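Long-range contacts in cysteine desulfurase (Thermococcus onnurineus, PDB 5B87), which probably takes sulfur from L-cysteine and passes it to a sulfur carrier, releasing L-alanine, with pyridoxal 5'-phosphate as cofactor: residues B[127-132]-B[150-155]; B[177-182]-B[206-211]; B[192-197]-B[224-229]. All coordinates share one frame; numbering follows the deposited sequence.

Contact 1 (B[127-132]-B[150-155]); sequences IVTTPY and LKLEFI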
loop_
_atom_site.group_PDB
_atom_site.type_symbol
_atom_site.label_atom_id
_atom_site.label_comp_id
_atom_site.label_asym_id
_atom_site.label_seq_id
_atom_site.Cartn_x
_atom_site.Cartn_y
_atom_site.Cartn_z
ATOM N N ILE B 127 27.828 -4.437 3.368
ATOM C CA ILE B 127 26.653 -4.979 2.775
ATOM C C ILE B 127 27.137 -5.540 1.491
ATOM O O ILE B 127 27.882 -4.876 0.784
ATOM C CB ILE B 127 25.597 -3.893 2.521
ATOM C CG1 ILE B 127 25.083 -3.371 3.846
ATOM C CG2 ILE B 127 24.383 -4.453 1.796
ATOM C CD1 ILE B 127 24.211 -2.154 3.679
ATOM N N VAL B 128 26.742 -6.772 1.204
ATOM C CA VAL B 128 26.955 -7.295 -0.130
ATOM C C VAL B 128 25.660 -7.696 -0.869
ATOM O O VAL B 128 24.741 -8.311 -0.305
ATOM C CB VAL B 128 28.030 -8.385 -0.186
ATOM C CG1 VAL B 128 28.677 -8.639 1.164
ATOM C CG2 VAL B 128 27.536 -9.666 -0.831
ATOM N N THR B 129 25.643 -7.337 -2.150
ATOM C CA THR B 129 24.570 -7.634 -3.047
ATOM C C THR B 129 25.125 -8.179 -4.400
ATOM O O THR B 129 26.330 -8.424 -4.546
ATOM C CB THR B 129 23.659 -6.409 -3.199
ATOM O OG1 THR B 129 22.433 -6.851 -3.785
ATOM C CG2 THR B 129 24.273 -5.302 -4.078
ATOM N N THR B 130 24.245 -8.347 -5.359
ATOM C CA THR B 130 24.649 -8.799 -6.654
ATOM C C THR B 130 24.726 -7.577 -7.526
ATOM O O THR B 130 24.193 -6.560 -7.177
ATOM C CB THR B 130 23.719 -9.872 -7.246
ATOM O OG1 THR B 130 22.723 -9.280 -8.063
ATOM C CG2 THR B 130 23.061 -10.658 -6.188
ATOM N N PRO B 131 25.426 -7.730 -8.709
ATOM C CA PRO B 131 25.472 -6.535 -9.543
ATOM C C PRO B 131 24.300 -6.436 -10.462
ATOM O O PRO B 131 24.247 -5.548 -11.268
ATOM C CB PRO B 131 26.685 -6.772 -10.395
ATOM C CG PRO B 131 26.608 -8.190 -10.707
ATOM C CD PRO B 131 26.263 -8.798 -9.407
ATOM N N TYR B 132 23.366 -7.338 -10.330
ATOM C CA TYR B 132 22.233 -7.329 -11.208
ATOM C C TYR B 132 20.940 -6.807 -10.637
ATOM O O TYR B 132 19.952 -6.813 -11.306
ATOM C CB TYR B 132 21.968 -8.749 -11.635
ATOM C CG TYR B 132 23.159 -9.512 -12.084
ATOM C CD1 TYR B 132 23.767 -9.217 -13.275
ATOM C CD2 TYR B 132 23.651 -10.566 -11.343
ATOM C CE1 TYR B 132 24.841 -9.934 -13.706
ATOM C CE2 TYR B 132 24.725 -11.282 -11.771
ATOM C CZ TYR B 132 25.311 -10.955 -12.958
ATOM O OH TYR B 132 26.371 -11.648 -13.418
ATOM N N LEU B 150 29.126 2.828 5.153
ATOM C CA LEU B 150 29.302 1.367 5.006
ATOM C C LEU B 150 30.012 1.095 3.712
ATOM O O LEU B 150 30.132 1.981 2.863
ATOM C CB LEU B 150 27.950 0.654 4.969
ATOM C CG LEU B 150 27.050 0.528 6.222
ATOM C CD1 LEU B 150 27.613 1.217 7.461
ATOM C CD2 LEU B 150 25.635 0.993 5.920
ATOM N N LYS B 151 30.502 -0.133 3.575
ATOM C CA LYS B 151 30.968 -0.636 2.301
ATOM C C LYS B 151 29.854 -1.446 1.632
ATOM O O LYS B 151 29.271 -2.346 2.224
ATOM C CB LYS B 151 32.214 -1.510 2.462
ATOM C CG LYS B 151 33.515 -0.718 2.641
ATOM C CD LYS B 151 33.870 -0.470 4.096
ATOM C CE LYS B 151 34.412 -1.733 4.760
ATOM N NZ LYS B 151 35.661 -2.239 4.127
ATOM N N LEU B 152 29.582 -1.121 0.379
ATOM C CA LEU B 152 28.656 -1.862 -0.423
ATOM C C LEU B 152 29.475 -2.515 -1.529
ATOM O O LEU B 152 29.968 -1.836 -2.432
ATOM C CB LEU B 152 27.583 -0.931 -0.956
ATOM C CG LEU B 152 26.538 -1.553 -1.868
ATOM C CD1 LEU B 152 25.861 -2.722 -1.173
ATOM C CD2 LEU B 152 25.534 -0.486 -2.286
ATOM N N GLU B 153 29.605 -3.831 -1.422
ATOM C CA GLU B 153 30.358 -4.655 -2.370
ATOM C C GLU B 153 29.463 -5.629 -3.173
ATOM O O GLU B 153 28.524 -6.201 -2.679
ATOM C CB GLU B 153 31.467 -5.400 -1.631
ATOM C CG GLU B 153 32.576 -4.439 -1.169
ATOM C CD GLU B 153 33.638 -5.074 -0.271
ATOM O OE1 GLU B 153 33.966 -6.268 -0.483
ATOM O OE2 GLU B 153 34.158 -4.351 0.625
ATOM N N PHE B 154 29.787 -5.776 -4.435
ATOM C CA PHE B 154 28.997 -6.544 -5.334
ATOM C C PHE B 154 29.719 -7.805 -5.635
ATOM O O PHE B 154 30.874 -7.739 -6.065
ATOM C CB PHE B 154 28.789 -5.752 -6.598
ATOM C CG PHE B 154 28.174 -4.432 -6.336
ATOM C CD1 PHE B 154 26.792 -4.332 -6.207
ATOM C CD2 PHE B 154 28.973 -3.309 -6.122
ATOM C CE1 PHE B 154 26.205 -3.120 -5.951
ATOM C CE2 PHE B 154 28.396 -2.096 -5.837
ATOM C CZ PHE B 154 27.007 -2.004 -5.741
ATOM N N ILE B 155 29.065 -8.941 -5.456
ATOM C CA ILE B 155 29.686 -10.186 -5.791
ATOM C C ILE B 155 29.813 -10.152 -7.294
ATOM O O ILE B 155 29.068 -9.483 -7.957
ATOM C CB ILE B 155 29.001 -11.468 -5.204
ATOM C CG1 ILE B 155 28.416 -12.384 -6.252
ATOM C CG2 ILE B 155 27.984 -11.186 -4.126
ATOM C CD1 ILE B 155 29.360 -13.491 -6.605
#
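Thr-129 and Phe-154 pack closely, side by side, in this parallel strand pair. The methyl CG2 of Thr-129 approaches CD1 of the Phe-154 ring obliquely at 3.4 Å. With OG1 anti to the backbone N (chi1 -164°), the hydroxyl of Thr-129 hydrogen-bonds to Ala-179 O on the next strand, while CG2 is left for the ring. A branched residue with one polar and one apolar arm thus serves both neighbours. The carbonyl of Thr-130 meets the ring edge in its plane, with O 3.6 Å from CD1. On the same face of the sheet, Leu-152 CD1 reaches Ile-127 CG2 at 3.7 Å, and across the other face Val-128 CG2 meets Ile-155 CG2 at 3.7 Å.

A looser apolar contact, Ile-127 CD1 to Leu-150 CD2 at 4.1 Å, lies where Leu-150 packs on Leu-144 and Ala-145 of helix 139-148. Toward solvent the packing thins: the ends of Lys-151 and Glu-153 lead away from strand 127-129, as suits charged residues on the outermost strand within this chain; Glu-153 touches Lys-171 of helix 165-172. Phe-154 packs on Leu-272 of the second subunit, consistent with a large apolar ring at this margin.

Four backbone hydrogen bonds join the strands, from Ile-127 N to Lys-151 O (2.8 Å) through to Ile-155 N to Thr-129 O (2.9 Å). The inward N-H and C=O groups satisfy one another, between Ile-127, Leu-152, Phe-154 and the Thr-129 methyl on one face and Val-128 beside charged Glu-153 on the other, so main-chain bonding fixes the register and side chains decide what each face meets.

Contact 2 (B[177-182]-B[206-211]); sequences LVAVQH and IFVVDA. With PLP (pyridoxal-5'-phosphate), chain E.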
loop_
_atom_site.group_PDB
_atom_site.type_symbol
_atom_site.label_atom_id
_atom_site.label_comp_id
_atom_site.label_asym_id
_atom_site.label_seq_id
_atom_site.Cartn_x
_atom_site.Cartn_y
_atom_site.Cartn_z
ATOM N N LEU B 177 25.294 -7.902 6.239
ATOM C CA LEU B 177 24.034 -8.178 5.526
ATOM C C LEU B 177 24.293 -8.530 4.065
ATOM O O LEU B 177 25.150 -7.941 3.419
ATOM C CB LEU B 177 23.119 -6.955 5.618
ATOM C CG LEU B 177 21.690 -7.143 5.105
ATOM C CD1 LEU B 177 20.716 -6.334 5.947
ATOM C CD2 LEU B 177 21.546 -6.718 3.666
ATOM N N VAL B 178 23.569 -9.515 3.571
ATOM C CA VAL B 178 23.583 -9.885 2.155
ATOM C C VAL B 178 22.161 -9.783 1.573
ATOM O O VAL B 178 21.235 -10.290 2.152
ATOM C CB VAL B 178 24.112 -11.300 1.993
ATOM C CG1 VAL B 178 24.224 -11.668 0.528
ATOM C CG2 VAL B 178 25.461 -11.408 2.662
ATOM N N ALA B 179 22.018 -9.113 0.451
ATOM C CA ALA B 179 20.723 -8.836 -0.153
ATOM C C ALA B 179 20.843 -9.331 -1.594
ATOM O O ALA B 179 21.739 -8.869 -2.322
ATOM C CB ALA B 179 20.406 -7.348 -0.114
ATOM N N VAL B 180 20.003 -10.313 -1.972
ATOM C CA VAL B 180 20.027 -10.842 -3.315
ATOM C C VAL B 180 18.659 -11.136 -3.880
ATOM O O VAL B 180 17.785 -11.648 -3.210
ATOM C CB VAL B 180 20.864 -12.133 -3.484
ATOM C CG1 VAL B 180 22.339 -11.889 -3.114
ATOM C CG2 VAL B 180 20.286 -13.300 -2.690
ATOM N N GLN B 181 18.562 -10.937 -5.171
ATOM C CA GLN B 181 17.392 -11.241 -5.924
ATOM C C GLN B 181 17.379 -12.758 -6.222
ATOM O O GLN B 181 18.400 -13.350 -6.419
ATOM C CB GLN B 181 17.398 -10.427 -7.208
ATOM C CG GLN B 181 18.352 -10.961 -8.251
ATOM C CD GLN B 181 18.594 -10.057 -9.427
ATOM O OE1 GLN B 181 18.135 -8.954 -9.477
ATOM N NE2 GLN B 181 19.326 -10.544 -10.383
ATOM N N HIS B 182 16.206 -13.364 -6.234
ATOM C CA HIS B 182 16.061 -14.773 -6.519
ATOM C C HIS B 182 16.196 -14.888 -8.016
ATOM O O HIS B 182 16.963 -15.650 -8.502
ATOM C CB HIS B 182 14.750 -15.296 -5.970
ATOM C CG HIS B 182 14.612 -16.777 -6.028
ATOM N ND1 HIS B 182 13.576 -17.442 -5.430
ATOM C CD2 HIS B 182 15.375 -17.722 -6.604
ATOM C CE1 HIS B 182 13.694 -18.728 -5.650
ATOM N NE2 HIS B 182 14.784 -18.924 -6.354
ATOM N N ILE B 206 23.164 -11.417 7.792
ATOM C CA ILE B 206 21.736 -11.458 7.592
ATOM C C ILE B 206 21.471 -11.573 6.090
ATOM O O ILE B 206 22.102 -10.918 5.295
ATOM C CB ILE B 206 20.932 -10.390 8.351
ATOM C CG1 ILE B 206 20.451 -9.291 7.450
ATOM C CG2 ILE B 206 21.696 -9.797 9.503
ATOM C CD1 ILE B 206 19.079 -8.854 7.822
ATOM N N PHE B 207 20.533 -12.436 5.746
ATOM C CA PHE B 207 20.194 -12.736 4.388
ATOM C C PHE B 207 18.804 -12.284 3.978
ATOM O O PHE B 207 17.839 -12.716 4.515
ATOM C CB PHE B 207 20.376 -14.228 4.212
ATOM C CG PHE B 207 20.429 -14.688 2.805
ATOM C CD1 PHE B 207 21.296 -14.135 1.904
ATOM C CD2 PHE B 207 19.618 -15.706 2.397
ATOM C CE1 PHE B 207 21.334 -14.593 0.622
ATOM C CE2 PHE B 207 19.647 -16.155 1.116
ATOM C CZ PHE B 207 20.507 -15.607 0.230
ATOM N N VAL B 208 18.741 -11.388 3.017
ATOM C CA VAL B 208 17.539 -10.872 2.494
ATOM C C VAL B 208 17.430 -11.272 1.022
ATOM O O VAL B 208 18.381 -11.088 0.234
ATOM C CB VAL B 208 17.294 -9.354 2.768
ATOM C CG1 VAL B 208 18.358 -8.685 3.600
ATOM C CG2 VAL B 208 16.881 -8.558 1.553
ATOM N N VAL B 209 16.246 -11.755 0.670
ATOM C CA VAL B 209 15.928 -12.210 -0.683
ATOM C C VAL B 209 14.813 -11.379 -1.332
ATOM O O VAL B 209 13.734 -11.133 -0.724
ATOM C CB VAL B 209 15.509 -13.693 -0.669
ATOM C CG1 VAL B 209 15.374 -14.218 -2.083
ATOM C CG2 VAL B 209 16.542 -14.501 0.106
ATOM N N ASP B 210 15.074 -10.936 -2.542
ATOM C CA ASP B 210 14.125 -10.180 -3.317
ATOM C C ASP B 210 13.556 -11.195 -4.246
ATOM O O ASP B 210 14.173 -11.545 -5.187
ATOM C CB ASP B 210 14.806 -9.071 -4.086
ATOM C CG ASP B 210 13.928 -8.453 -5.137
ATOM O OD1 ASP B 210 12.783 -8.806 -5.248
ATOM O OD2 ASP B 210 14.403 -7.614 -5.866
ATOM N N ALA B 211 12.374 -11.677 -3.932
ATOM C CA ALA B 211 11.712 -12.714 -4.667
ATOM C C ALA B 211 10.580 -12.193 -5.491
ATOM O O ALA B 211 9.576 -12.815 -5.635
ATOM C CB ALA B 211 11.200 -13.727 -3.684
HETATM N N1 PLP E . 12.725 -6.693 -7.688
HETATM C C2 PLP E . 12.585 -7.247 -8.872
HETATM C C2A PLP E . 13.572 -8.295 -9.330
HETATM C C3 PLP E . 11.526 -6.869 -9.723
HETATM O O3 PLP E . 11.371 -7.418 -10.994
HETATM C C4 PLP E . 10.596 -5.901 -9.353
HETATM C C4A PLP E . 9.488 -5.556 -10.360
HETATM C C5 PLP E . 10.751 -5.347 -8.145
HETATM C C6 PLP E . 11.797 -5.750 -7.349
HETATM C C5A PLP E . 9.797 -4.284 -7.737
HETATM O O4P PLP E . 8.483 -4.825 -7.522
HETATM P P PLP E . 7.339 -3.662 -7.250
HETATM O O1P PLP E . 6.078 -4.461 -7.104
HETATM O O2P PLP E . 7.237 -2.808 -8.487
HETATM O O3P PLP E . 7.813 -2.907 -6.023
#
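Leu-177 and Ile-206 start the contact with a tight fit: CD1 of the leucine presses against CG1 of the isoleucine at 3.3 Å, closer than usual for two carbons. Beyond them the fork of Val-208 fits between two residues of strand 177-181. Its CG1 takes Leu-177 CD2 at 3.7 Å, and its CG2 lies 4.1 Å from CB of Ala-179, whose small side chain suits a place beside a branched one.

On the other face the large bump is Phe-207. Its chi1 of -164° swings the ring away from its own N and across to the neighbouring strand, where Val-178 and Val-180 receive it. Val-178 CB lies at the ring edge, in plane, 4.0 Å from CD1, and Val-180 CG2 comes obliquely to CE1 at 3.7 Å. Leu-196 and Ala-200 of helix 193-203 also pack on this ring. Further along, Val-209 CG1 touches His-182 CB.

Five backbone hydrogen bonds run from Val-178 N to Ile-206 O through to His-182 N to Asp-210 O, and carry the parallel pairing to the strand end. There Asp-210 sends OD2 to within 2.6 Å of PLP N1, while OD1 accepts from Ala-212 N, helping set the carboxylate's rotation. Strand 177-181, helix 193-203 and strand 206-210 form a beta-alpha-beta unit, and an aspartate facing the pyridine nitrogen from a strand end is characteristic of fold type I PLP enzymes, to which class-V aminotransferases belong.

Contact 3 (B[192-197]-B[224-229]); sequences EVEELG and KLHADF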
loop_
_atom_site.group_PDB
_atom_site.type_symbol
_atom_site.label_atom_id
_atom_site.label_comp_id
_atom_site.label_asym_id
_atom_site.label_seq_id
_atom_site.Cartn_x
_atom_site.Cartn_y
_atom_site.Cartn_z
ATOM N N GLU B 192 21.531 -19.048 -7.486
ATOM C CA GLU B 192 21.587 -20.138 -6.563
ATOM C C GLU B 192 21.398 -19.578 -5.162
ATOM O O GLU B 192 22.331 -19.487 -4.399
ATOM C CB GLU B 192 22.935 -20.810 -6.675
ATOM C CG GLU B 192 23.109 -21.743 -7.856
ATOM C CD GLU B 192 22.377 -23.055 -7.683
ATOM O OE1 GLU B 192 22.771 -23.889 -6.877
ATOM O OE2 GLU B 192 21.373 -23.265 -8.362
ATOM N N VAL B 193 20.178 -19.198 -4.834
ATOM C CA VAL B 193 19.938 -18.610 -3.538
ATOM C C VAL B 193 20.061 -19.540 -2.341
ATOM O O VAL B 193 20.439 -19.093 -1.315
ATOM C CB VAL B 193 18.825 -17.546 -3.505
ATOM C CG1 VAL B 193 18.220 -17.303 -4.849
ATOM C CG2 VAL B 193 17.839 -17.737 -2.394
ATOM N N GLU B 194 19.784 -20.819 -2.494
ATOM C CA GLU B 194 19.965 -21.722 -1.421
ATOM C C GLU B 194 21.447 -21.813 -1.011
ATOM O O GLU B 194 21.770 -21.689 0.170
ATOM C CB GLU B 194 19.462 -23.104 -1.800
ATOM C CG GLU B 194 19.182 -23.947 -0.566
ATOM C CD GLU B 194 18.931 -25.413 -0.859
ATOM O OE1 GLU B 194 18.453 -25.735 -1.974
ATOM O OE2 GLU B 194 19.190 -26.233 0.053
ATOM N N GLU B 195 22.342 -22.003 -1.981
ATOM C CA GLU B 195 23.785 -21.939 -1.697
ATOM C C GLU B 195 24.193 -20.595 -1.082
ATOM O O GLU B 195 24.869 -20.553 -0.044
ATOM C CB GLU B 195 24.611 -22.297 -2.943
ATOM C CG GLU B 195 26.097 -22.637 -2.705
ATOM C CD GLU B 195 26.400 -23.517 -1.468
ATOM O OE1 GLU B 195 27.217 -23.072 -0.621
ATOM O OE2 GLU B 195 25.833 -24.645 -1.342
ATOM N N LEU B 196 23.754 -19.482 -1.659
ATOM C CA LEU B 196 24.133 -18.172 -1.098
ATOM C C LEU B 196 23.639 -18.001 0.342
ATOM O O LEU B 196 24.307 -17.378 1.163
ATOM C CB LEU B 196 23.630 -17.034 -1.966
ATOM C CG LEU B 196 24.254 -16.972 -3.360
ATOM C CD1 LEU B 196 23.406 -16.149 -4.326
ATOM C CD2 LEU B 196 25.648 -16.372 -3.259
ATOM N N GLY B 197 22.479 -18.591 0.649
ATOM C CA GLY B 197 21.911 -18.512 1.985
ATOM C C GLY B 197 22.706 -19.316 2.966
ATOM O O GLY B 197 22.857 -18.890 4.106
ATOM N N LYS B 224 14.116 -23.362 3.158
ATOM C CA LYS B 224 14.973 -23.857 2.113
ATOM C C LYS B 224 15.993 -22.769 1.672
ATOM O O LYS B 224 17.176 -23.053 1.490
ATOM C CB LYS B 224 14.112 -24.416 0.962
ATOM C CG LYS B 224 14.846 -25.300 -0.044
ATOM C CD LYS B 224 13.901 -26.132 -0.915
ATOM C CE LYS B 224 13.245 -27.287 -0.155
ATOM N NZ LYS B 224 11.779 -27.367 -0.445
ATOM N N LEU B 225 15.542 -21.523 1.578
ATOM C CA LEU B 225 16.372 -20.376 1.171
ATOM C C LEU B 225 17.248 -19.780 2.313
ATOM O O LEU B 225 18.039 -18.875 2.053
ATOM C CB LEU B 225 15.485 -19.252 0.579
ATOM C CG LEU B 225 15.076 -19.211 -0.902
ATOM C CD1 LEU B 225 15.240 -20.548 -1.617
ATOM C CD2 LEU B 225 13.705 -18.628 -1.156
ATOM N N HIS B 226 17.106 -20.217 3.543
ATOM C CA HIS B 226 17.853 -19.634 4.646
ATOM C C HIS B 226 17.640 -18.129 4.751
ATOM O O HIS B 226 18.532 -17.397 5.107
ATOM C CB HIS B 226 19.339 -19.913 4.550
ATOM C CG HIS B 226 19.675 -21.354 4.546
ATOM N ND1 HIS B 226 20.174 -21.990 3.439
ATOM C CD2 HIS B 226 19.560 -22.294 5.502
ATOM C CE1 HIS B 226 20.360 -23.260 3.721
ATOM N NE2 HIS B 226 19.989 -23.469 4.965
ATOM N N ALA B 227 16.442 -17.680 4.441
ATOM C CA ALA B 227 16.136 -16.274 4.482
ATOM C C ALA B 227 15.837 -15.697 5.858
ATOM O O ALA B 227 15.195 -16.319 6.641
ATOM C CB ALA B 227 14.993 -15.981 3.538
ATOM N N ASP B 228 16.308 -14.489 6.114
ATOM C CA ASP B 228 16.040 -13.766 7.350
ATOM C C ASP B 228 14.912 -12.814 7.024
ATOM O O ASP B 228 14.015 -12.623 7.789
ATOM C CB ASP B 228 17.264 -13.066 7.854
ATOM C CG ASP B 228 18.311 -14.023 8.264
ATOM O OD1 ASP B 228 17.975 -14.987 8.931
ATOM O OD2 ASP B 228 19.458 -13.841 7.876
ATOM N N PHE B 229 14.970 -12.247 5.842
ATOM C CA PHE B 229 13.888 -11.457 5.306
ATOM C C PHE B 229 13.712 -11.854 3.853
ATOM O O PHE B 229 14.650 -12.283 3.211
ATOM C CB PHE B 229 14.174 -9.946 5.382
ATOM C CG PHE B 229 14.461 -9.430 6.756
ATOM C CD1 PHE B 229 15.702 -9.676 7.372
ATOM C CD2 PHE B 229 13.550 -8.619 7.403
ATOM C CE1 PHE B 229 15.970 -9.174 8.629
ATOM C CE2 PHE B 229 13.817 -8.090 8.659
ATOM C CZ PHE B 229 15.024 -8.386 9.281
#
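Val-193 and Leu-225 make the apolar centre of this contact, their side chains crossing with CG2 of the valine 3.5 Å from CG of the leucine, a tight approach. Beside them Glu-194 lies over the loop backbone. Its chain is extended, and a chi1 of -160° carries CG to 3.0 Å from Lys-224 O, so CG, rather than the carboxylate, does the touching. Glu-194 OE1 stays 4.1 Å from CG of Lys-224, its nearest atom in that side chain, so no salt bridge forms between them.

His-226 meets the helix where Gly-197 exposes its backbone: CB of the histidine is 3.7 Å from Gly-197 O, and Glu-194 O lies at the imidazole edge, in plane, 3.7 Å from ND1. Glycine suits this point because a beta carbon would point toward the loop and collide with Leu-225 O and His-226 CB.

The arrangement packs helix 193-203, the connecting helix of a beta-alpha-beta unit, against the loop that leads from strand 206-210 to the next parallel strand, 229-233. Glu-192 sits at the N-cap of that helix.

Further out, Val-193 also packs on His-182. Lys-224 is held by a salt bridge from NZ to Glu-219 and by a hydrogen bond from its N to Asn-221 OD1, while His-226 also touches Lys-198 and Lys-201 of the same helix. At the far end of the loop, Asp-228 bridges to Arg-250 through OD1 and accepts from Phe-207 N through OD2.

From the N terminus, contact 1 comes first: strand 126-129, helix 139-148 and strand 151-154 form a loop that it closes before contact 2 opens. Contact 2 then spans strand 177-181 to strand 206-210, and contact 3 starts inside that span, at helix 193-203, and ends beyond it at residues 224-229, so the two cross. Contacts 1 and 2 are joined edge to edge in the seven-stranded sheet, where Val-128 O pairs with Ala-179 N. Contacts 2 and 3 meet where Val-209 N bonds to Phe-229 O, bringing strand 229-233 alongside. Together they tie the outer and central strands into one sheet and hold helix 193-203 against it.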